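Local coordinates for beta-galactosidase/beta-glucuronidase (Faecalibacterium prausnitzii L2-6, PDB 6MVF), which binds flavin mononucleotide and is a glycoside hydrolase of family 2, probably acting as a beta-glucuronidase, at residues Ala541-Gly546 / Gly550-Gly555. Sequence-based numbering, arbitrary orientation.
Sequences AARSEG and GRNNKG
G550 N donates an almost straight hydrogen bond (2.9 Å, 176°) to R543 O, linking R543, just past the corner at A541 and A542, to the corner at G550; the CA atoms of A541 and G550 lie 4.4 Å apart. G550 has a positive phi, at which a beta carbon would collide with the preceding carbonyl oxygen. R543 supplies most of the remaining contact. Its CB and CG rest against the backbone of R551, CB lying 3.3 Å from R551 O, and a bend at chi2 (-87°) sends the chain on beside N552. R543 NH2 ends 3.5 Å from N552 ND2, which sits over one guanidinium face, the guanidinium and amide planes 67° apart. K554 crosses R543 at about a right angle and brings NZ to 3.6 Å from R543 NH2. D152 makes this gathering of donors intelligible: its OD2 forms a salt bridge with R543 NH2 and accepts a hydrogen bond from N552 ND2, while Y459 OH bonds to both R543 NH2 and K554 NZ. On the other branch, R543 NH1 forms a salt bridge with E545 OE1 at 2.9 Å, from above the carboxylate plane. Replacing R543 by an alanine would keep CB against R551 O but would probably leave E545 and D152 without this cationic partner, with a gap where CG onward had lain. N552 OD1 accepts from K554 N, 3.1 Å away, closing an Asx turn. The contact belongs to a beta-hairpin after the last barrel strand (529-532) of the family 2 TIM-barrel domain: 543-545 pairs antiparallel with 548-549, and before the corner 538-540 pairs likewise with 551-552.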
loop_
_atom_site.group_PDB
_atom_site.type_symbol
_atom_site.label_atom_id
_atom_site.label_comp_id
_atom_site.label_asym_id
_atom_site.label_seq_id
_atom_site.Cartn_x
_atom_site.Cartn_y
_atom_site.Cartn_z
ATOM N N ALA A 541 -21.838 -1.017 32.728
ATOM C CA ALA A 541 -22.928 -0.053 32.910
ATOM C C ALA A 541 -23.337 0.133 34.371
ATOM O O ALA A 541 -23.707 1.248 34.764
ATOM C CB ALA A 541 -24.143 -0.476 32.086
ATOM N N ALA A 542 -23.242 -0.925 35.194
ATOM C CA ALA A 542 -23.682 -0.901 36.590
ATOM C C ALA A 542 -22.738 -0.171 37.547
ATOM O O ALA A 542 -23.159 0.127 38.665
ATOM C CB ALA A 542 -23.886 -2.329 37.108
ATOM N N ARG A 543 -21.496 0.127 37.162
ATOM C CA ARG A 543 -20.525 0.688 38.105
ATOM C C ARG A 543 -20.751 2.170 38.374
ATOM O O ARG A 543 -21.029 2.950 37.460
ATOM C CB ARG A 543 -19.096 0.522 37.589
ATOM C CG ARG A 543 -18.555 -0.875 37.688
ATOM C CD ARG A 543 -17.928 -1.105 39.026
ATOM N NE ARG A 543 -17.390 -2.451 39.079
ATOM C CZ ARG A 543 -16.427 -2.834 39.897
ATOM N NH1 ARG A 543 -15.877 -1.956 40.731
ATOM N NH2 ARG A 543 -16.005 -4.091 39.856
ATOM N N SER A 544 -20.553 2.567 39.629
ATOM C CA SER A 544 -20.486 3.986 39.976
ATOM C C SER A 544 -19.643 4.111 41.236
ATOM O O SER A 544 -20.084 3.705 42.312
ATOM C CB SER A 544 -21.885 4.579 40.175
ATOM O OG SER A 544 -21.816 5.956 40.520
ATOM N N GLU A 545 -18.442 4.666 41.106
ATOM C CA GLU A 545 -17.507 4.783 42.223
ATOM C C GLU A 545 -16.260 5.523 41.760
ATOM O O GLU A 545 -15.928 5.534 40.571
ATOM C CB GLU A 545 -17.117 3.415 42.791
ATOM C CG GLU A 545 -16.306 2.530 41.858
ATOM C CD GLU A 545 -16.320 1.054 42.291
ATOM O OE1 GLU A 545 -17.275 0.340 41.914
ATOM O OE2 GLU A 545 -15.395 0.613 43.018
ATOM N N GLY A 546 -15.568 6.132 42.719
ATOM C CA GLY A 546 -14.387 6.909 42.408
ATOM C C GLY A 546 -14.647 8.147 41.573
ATOM O O GLY A 546 -13.708 8.696 40.990
ATOM N N GLY A 550 -19.924 3.952 34.942
ATOM C CA GLY A 550 -19.925 3.102 33.765
ATOM C C GLY A 550 -18.685 2.263 33.515
ATOM O O GLY A 550 -18.588 1.636 32.449
ATOM N N ARG A 551 -17.744 2.203 34.456
ATOM C CA ARG A 551 -16.420 1.699 34.128
ATOM C C ARG A 551 -15.852 0.838 35.241
ATOM O O ARG A 551 -16.044 1.120 36.426
ATOM C CB ARG A 551 -15.429 2.852 33.862
ATOM C CG ARG A 551 -15.897 3.875 32.839
ATOM C CD ARG A 551 -15.891 3.298 31.460
ATOM N NE ARG A 551 -16.482 4.241 30.517
ATOM C CZ ARG A 551 -15.882 5.327 30.039
ATOM N NH1 ARG A 551 -14.644 5.631 30.402
ATOM N NH2 ARG A 551 -16.532 6.118 29.199
ATOM N N ASN A 552 -15.120 -0.192 34.841
ATOM C CA ASN A 552 -14.073 -0.758 35.677
ATOM C C ASN A 552 -12.757 -0.069 35.309
ATOM O O ASN A 552 -12.345 -0.089 34.142
ATOM C CB ASN A 552 -13.997 -2.267 35.485
ATOM C CG ASN A 552 -13.063 -2.937 36.476
ATOM O OD1 ASN A 552 -11.868 -2.673 36.484
ATOM N ND2 ASN A 552 -13.605 -3.829 37.306
ATOM N N ASN A 553 -12.129 0.584 36.282
ATOM C CA ASN A 553 -10.923 1.367 36.049
ATOM C C ASN A 553 -9.694 0.733 36.695
ATOM O O ASN A 553 -8.793 1.424 37.182
ATOM C CB ASN A 553 -11.107 2.806 36.530
ATOM C CG ASN A 553 -11.998 3.631 35.593
ATOM O OD1 ASN A 553 -11.750 3.732 34.380
ATOM N ND2 ASN A 553 -13.044 4.214 36.156
ATOM N N LYS A 554 -9.635 -0.599 36.676
ATOM C CA LYS A 554 -8.484 -1.350 37.155
ATOM C C LYS A 554 -7.446 -1.566 36.057
ATOM O O LYS A 554 -6.557 -2.415 36.220
ATOM C CB LYS A 554 -8.923 -2.698 37.750
ATOM C CG LYS A 554 -9.933 -2.582 38.867
ATOM C CD LYS A 554 -9.943 -3.809 39.786
ATOM C CE LYS A 554 -11.058 -3.712 40.850
ATOM N NZ LYS A 554 -12.438 -3.863 40.248
ATOM N N GLY A 555 -7.525 -0.794 34.967
ATOM C CA GLY A 555 -6.625 -0.995 33.846
ATOM C C GLY A 555 -5.217 -0.498 34.124
ATOM O O GLY A 555 -4.985 0.410 34.922
HETATM O O HOH W 1 -14.918 0.809 39.404
HETATM O O HOH W 2 -14.250 3.710 38.605
#